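Local coordinates for protein cyanophycinase-like exopeptidase (PDB 6NQC) that probably hydrolyses peptide bonds as a serine exopeptidase of family S51, the family that includes the cyanophycin-degrading cyanophycinases, at residues Lys43-Asp48 against Gly147-Gly152; Ile57-Pro62 against Lys112-Ile117. All blocks are in the same frame, centred on the assembly; numbering follows the deposited sequence.

Interaction 1: Lys43-Asp48 against Gly147-Gly152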
loop_
_atom_site.group_PDB
_atom_site.type_symbol
_atom_site.label_atom_id
_atom_site.label_comp_id
_atom_site.label_asym_id
_atom_site.label_seq_id
_atom_site.Cartn_x
_atom_site.Cartn_y
_atom_site.Cartn_z
ATOM N N LYS A 43 -12.568 6.008 1.168
ATOM C CA LYS A 43 -13.781 5.808 1.967
ATOM C C LYS A 43 -14.297 4.384 1.859
ATOM O O LYS A 43 -14.686 3.779 2.870
ATOM C CB LYS A 43 -14.867 6.786 1.554
ATOM C CG LYS A 43 -16.039 6.786 2.521
ATOM C CD LYS A 43 -17.129 7.803 2.123
ATOM C CE LYS A 43 -18.482 7.371 2.727
ATOM N NZ LYS A 43 -19.374 8.509 3.066
ATOM N N SER A 44 -14.376 3.845 0.637
ATOM C CA SER A 44 -14.864 2.480 0.462
ATOM C C SER A 44 -14.015 1.468 1.232
ATOM O O SER A 44 -14.535 0.465 1.729
ATOM C CB SER A 44 -14.896 2.123 -1.032
ATOM O OG SER A 44 -13.587 2.003 -1.607
ATOM N N LEU A 45 -12.693 1.686 1.298
ATOM C CA LEU A 45 -11.830 0.803 2.070
ATOM C C LEU A 45 -12.150 0.888 3.555
ATOM O O LEU A 45 -12.086 -0.126 4.271
ATOM C CB LEU A 45 -10.364 1.177 1.848
ATOM C CG LEU A 45 -9.766 0.924 0.470
ATOM C CD1 LEU A 45 -8.316 1.461 0.382
ATOM C CD2 LEU A 45 -9.790 -0.562 0.183
ATOM N N ILE A 46 -12.469 2.097 4.045
ATOM C CA ILE A 46 -12.837 2.239 5.447
ATOM C C ILE A 46 -14.156 1.535 5.707
ATOM O O ILE A 46 -14.314 0.814 6.709
ATOM C CB ILE A 46 -12.927 3.717 5.844
ATOM C CG1 ILE A 46 -11.556 4.342 5.746
ATOM C CG2 ILE A 46 -13.523 3.857 7.249
ATOM C CD1 ILE A 46 -11.595 5.850 5.650
ATOM N N GLU A 47 -15.103 1.701 4.779
ATOM C CA GLU A 47 -16.394 1.019 4.871
ATOM C C GLU A 47 -16.235 -0.496 4.864
ATOM O O GLU A 47 -16.913 -1.192 5.617
ATOM C CB GLU A 47 -17.275 1.473 3.712
ATOM C CG GLU A 47 -17.732 2.897 3.837
ATOM C CD GLU A 47 -18.531 3.366 2.620
ATOM O OE1 GLU A 47 -18.273 2.896 1.490
ATOM O OE2 GLU A 47 -19.428 4.207 2.814
ATOM N N ASP A 48 -15.316 -1.021 4.038
ATOM C CA ASP A 48 -15.074 -2.448 4.022
ATOM C C ASP A 48 -14.655 -2.960 5.401
ATOM O O ASP A 48 -15.118 -4.014 5.861
ATOM C CB ASP A 48 -13.996 -2.772 2.986
ATOM C CG ASP A 48 -14.488 -2.628 1.516
ATOM O OD1 ASP A 48 -15.706 -2.536 1.267
ATOM O OD2 ASP A 48 -13.633 -2.640 0.596
ATOM N N GLY A 147 -9.931 -8.716 8.803
ATOM C CA GLY A 147 -10.966 -7.974 8.101
ATOM C C GLY A 147 -10.688 -6.505 7.877
ATOM O O GLY A 147 -11.477 -5.836 7.168
ATOM N N GLY A 148 -9.633 -5.952 8.465
ATOM C CA GLY A 148 -9.305 -4.562 8.241
ATOM C C GLY A 148 -8.682 -4.346 6.870
ATOM O O GLY A 148 -7.913 -5.175 6.374
ATOM N N SER A 149 -9.068 -3.237 6.235
ATOM C CA SER A 149 -8.512 -2.892 4.937
ATOM C C SER A 149 -7.049 -2.452 5.085
ATOM O O SER A 149 -6.645 -1.831 6.069
ATOM C CB SER A 149 -9.314 -1.764 4.288
ATOM O OG SER A 149 -10.583 -2.249 3.911
ATOM N N LEU A 150 -6.256 -2.757 4.058
ATOM C CA LEU A 150 -4.850 -2.388 4.011
ATOM C C LEU A 150 -4.529 -1.900 2.603
ATOM O O LEU A 150 -4.926 -2.534 1.613
ATOM C CB LEU A 150 -3.955 -3.575 4.377
ATOM C CG LEU A 150 -2.435 -3.396 4.325
ATOM C CD1 LEU A 150 -2.037 -2.439 5.432
ATOM C CD2 LEU A 150 -1.741 -4.713 4.574
ATOM N N ALA A 151 -3.845 -0.754 2.522
ATOM C CA ALA A 151 -3.504 -0.145 1.251
ATOM C C ALA A 151 -2.113 0.452 1.343
ATOM O O ALA A 151 -1.641 0.813 2.424
ATOM C CB ALA A 151 -4.551 0.928 0.848
ATOM N N GLY A 152 -1.461 0.530 0.198
ATOM C CA GLY A 152 -0.190 1.201 0.080
ATOM C C GLY A 152 -0.107 1.948 -1.228
ATOM O O GLY A 152 -0.576 1.482 -2.279
#
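Ser149 and Leu45 point at each other: the side chain of Ser149 leaves the start of its strand toward the helix, and that of Leu45 leaves the helix toward the strand, their CB atoms 4.0 Å apart. The polar part of the meeting is one short hydrogen bond, in which Ser149 OG donates to Leu45 O at 2.6 Å. The hydroxyl comes in well off the C=O direction, with a C=O...OG angle of 128° and a tilt of 21° out of the carbonyl plane. A chi1 of -70° sets Ser149 OG opposite its own carbonyl carbon, which carries it up to the helix. Asp48, one turn after Leu45, touches the same hydroxyl through its methylene, CB to Ser149 OG being 3.6 Å. Its carboxylate looks elsewhere: OD2 accepts a hydrogen bond from Ser25 OG and forms a salt bridge with Arg226. Further along the strand the contact turns apolar. Leu45 extends its CD1 branch to the methyl of Ala151, 3.8 Å from CD1 to CB, while CD2 stays nearer the serine hydroxyl, so the forked end of the leucine spans the two inward-facing positions, 149 and 151. Leu150 between them points to the opposite side of the sheet, against helix 135-145. That helix ends in a Schellman motif with Gly147, at positive phi, as its C-prime residue, and Gly148 then leads into the strand. Segment 43-48 thus runs nearly antiparallel to 149-152, their axes 8.1 Å apart at the closest; its helix, 39-51, covers one face of the central sheet while helix 135-145 packs on the other, and strands 116-119 and 26-29 flank 149-153.

Interaction 2: Ile57-Pro62 against Lys112-Ile117; sequences IFLQIP and KDAALI
Leu59 N donates to Leu116 O at 2.8 Å, and Leu116 N donates to Ile57 O at 3.2 Å, so Leu116 is held by both its backbone N and O between two alternate residues of the partner strand. That is the parallel beta pattern, with Phe58 beside Leu116 and Leu59 beside Ile117. Leu116 N meets Ile57 O almost head-on, the C=O...N angle being 170°. Ile117 adds a CA-H...O contact to Leu59 O, 3.4 Å from CA to O.

On one face, Phe58 and Leu116 run alongside each other in the same direction. The Leu116 CD2 methyl sits over the face of the phenyl ring, 3.9 Å from its centroid, as a CH-pi contact; Gln60 NE2, hydrogen-bonded to Gly80 O, lies over the centre of the opposite face, so the ring is sandwiched. Helix 39-51 covers this pair through Ile46.

The other face carries Leu59, Ile61 and Ile117. Ile61 CD1 meets Ile117 CG2 at 3.7 Å, the two side chains crossing at a slant. Toward the start of the strand, Ile57 CG1 takes the position between the backbone N and the carbonyl carbon (chi1 53°), which brings CD1 to Ala114 CB at 3.6 Å. Leu59 CD1 touches that same methyl. The backbone N and O of Leu116 and the N of Leu59 are thus used in strand pairing, and what the two faces offer the covering helices is chiefly hydrocarbon, as in the core of an alpha/beta fold.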
loop_
_atom_site.group_PDB
_atom_site.type_symbol
_atom_site.label_atom_id
_atom_site.label_comp_id
_atom_site.label_asym_id
_atom_site.label_seq_id
_atom_site.Cartn_x
_atom_site.Cartn_y
_atom_site.Cartn_z
ATOM N N ILE A 57 -11.596 3.791 12.051
ATOM C CA ILE A 57 -10.462 4.718 12.006
ATOM C C ILE A 57 -9.687 4.546 10.693
ATOM O O ILE A 57 -9.641 3.460 10.112
ATOM C CB ILE A 57 -9.496 4.566 13.210
ATOM C CG1 ILE A 57 -9.061 3.116 13.358
ATOM C CG2 ILE A 57 -10.141 5.089 14.510
ATOM C CD1 ILE A 57 -7.797 2.985 14.161
ATOM N N PHE A 58 -9.091 5.652 10.244
ATOM C CA PHE A 58 -8.210 5.771 9.078
ATOM C C PHE A 58 -6.802 5.908 9.639
ATOM O O PHE A 58 -6.346 7.001 9.982
ATOM C CB PHE A 58 -8.616 6.993 8.261
ATOM C CG PHE A 58 -7.995 7.101 6.910
ATOM C CD1 PHE A 58 -6.896 6.328 6.524
ATOM C CD2 PHE A 58 -8.519 7.999 6.003
ATOM C CE1 PHE A 58 -6.348 6.486 5.258
ATOM C CE2 PHE A 58 -7.973 8.144 4.741
ATOM C CZ PHE A 58 -6.888 7.387 4.372
ATOM N N LEU A 59 -6.119 4.775 9.777
ATOM C CA LEU A 59 -4.812 4.724 10.404
ATOM C C LEU A 59 -3.756 4.932 9.316
ATOM O O LEU A 59 -3.775 4.251 8.286
ATOM C CB LEU A 59 -4.644 3.382 11.123
ATOM C CG LEU A 59 -3.667 3.312 12.277
ATOM C CD1 LEU A 59 -3.961 2.140 13.210
ATOM C CD2 LEU A 59 -2.272 3.161 11.674
ATOM N N GLN A 60 -2.888 5.904 9.514
ATOM C CA GLN A 60 -1.980 6.385 8.471
ATOM C C GLN A 60 -0.545 6.198 8.928
ATOM O O GLN A 60 -0.175 6.611 10.028
ATOM C CB GLN A 60 -2.270 7.844 8.144
ATOM C CG GLN A 60 -3.664 8.008 7.630
ATOM C CD GLN A 60 -4.119 9.441 7.566
ATOM O OE1 GLN A 60 -3.390 10.356 7.959
ATOM N NE2 GLN A 60 -5.322 9.646 7.024
ATOM N N ILE A 61 0.237 5.504 8.113
ATOM C CA ILE A 61 1.599 5.128 8.481
ATOM C C ILE A 61 2.558 5.731 7.463
ATOM O O ILE A 61 2.565 5.355 6.266
ATOM C CB ILE A 61 1.747 3.602 8.591
ATOM C CG1 ILE A 61 0.808 3.080 9.679
ATOM C CG2 ILE A 61 3.170 3.264 8.892
ATOM C CD1 ILE A 61 0.866 1.622 9.905
ATOM N N PRO A 62 3.367 6.709 7.894
ATOM C CA PRO A 62 4.190 7.462 6.953
ATOM C C PRO A 62 5.642 7.035 6.978
ATOM O O PRO A 62 6.510 7.786 6.545
ATOM C CB PRO A 62 4.040 8.896 7.485
ATOM C CG PRO A 62 4.133 8.651 8.969
ATOM C CD PRO A 62 3.375 7.349 9.228
ATOM N N LYS A 112 -4.187 -3.040 15.643
ATOM C CA LYS A 112 -4.844 -4.327 15.719
ATOM C C LYS A 112 -6.356 -4.225 15.616
ATOM O O LYS A 112 -7.020 -5.257 15.469
ATOM C CB LYS A 112 -4.463 -5.047 17.027
ATOM C CG LYS A 112 -3.019 -5.530 17.025
ATOM C CD LYS A 112 -2.741 -6.503 18.145
ATOM C CE LYS A 112 -1.517 -6.070 18.942
ATOM N NZ LYS A 112 -0.624 -7.219 19.303
ATOM N N ASP A 113 -6.913 -3.016 15.665
ATOM C CA ASP A 113 -8.352 -2.822 15.371
ATOM C C ASP A 113 -8.551 -1.528 14.573
ATOM O O ASP A 113 -8.898 -0.476 15.114
ATOM C CB ASP A 113 -9.153 -2.821 16.679
ATOM C CG ASP A 113 -10.647 -2.772 16.460
ATOM O OD1 ASP A 113 -11.086 -2.616 15.296
ATOM O OD2 ASP A 113 -11.364 -2.879 17.473
ATOM N N ALA A 114 -8.355 -1.613 13.257
ATOM C CA ALA A 114 -8.421 -0.436 12.397
ATOM C C ALA A 114 -9.164 -0.791 11.121
ATOM O O ALA A 114 -8.828 -1.779 10.469
ATOM C CB ALA A 114 -7.009 0.105 12.114
ATOM N N ALA A 115 -10.166 0.021 10.757
ATOM C CA ALA A 115 -10.889 -0.244 9.517
ATOM C C ALA A 115 -9.982 -0.119 8.287
ATOM O O ALA A 115 -10.132 -0.872 7.306
ATOM C CB ALA A 115 -12.069 0.693 9.349
ATOM N N LEU A 116 -9.065 0.834 8.313
ATOM C CA LEU A 116 -8.082 0.966 7.237
ATOM C C LEU A 116 -6.714 1.311 7.803
ATOM O O LEU A 116 -6.571 2.195 8.660
ATOM C CB LEU A 116 -8.531 2.048 6.227
ATOM C CG LEU A 116 -7.556 2.549 5.166
ATOM C CD1 LEU A 116 -7.087 1.439 4.223
ATOM C CD2 LEU A 116 -8.150 3.659 4.347
ATOM N N ILE A 117 -5.697 0.617 7.294
ATOM C CA ILE A 117 -4.303 0.953 7.552
ATOM C C ILE A 117 -3.692 1.294 6.206
ATOM O O ILE A 117 -3.860 0.528 5.247
ATOM C CB ILE A 117 -3.573 -0.202 8.253
ATOM C CG1 ILE A 117 -4.234 -0.474 9.602
ATOM C CG2 ILE A 117 -2.123 0.106 8.423
ATOM C CD1 ILE A 117 -3.728 -1.772 10.232
#

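Interactions 1 and 2 both reach the same large mixed sheet, their centres about 9 Å apart; in it strand 116-119 sits between 57-61 and 149-153. Backbone pairing joins them directly: Ser149 N to Ala115 O at 2.8 Å and Ser149 O to Ile117 N at 2.9 Å are probable hydrogen bonds. Along the chain helix 39-51 comes first and strand 57-61 follows it, then 112-117, then 147-152, so interaction 2 is nested within the loop that interaction 1 closes. Together they hold three neighbouring parallel strands and one covering helix. Strand 149-153 contains Gly152 and runs on to Ser154, which fit the pattern of a nucleophile elbow; only interaction 1 reaches this probable elbow.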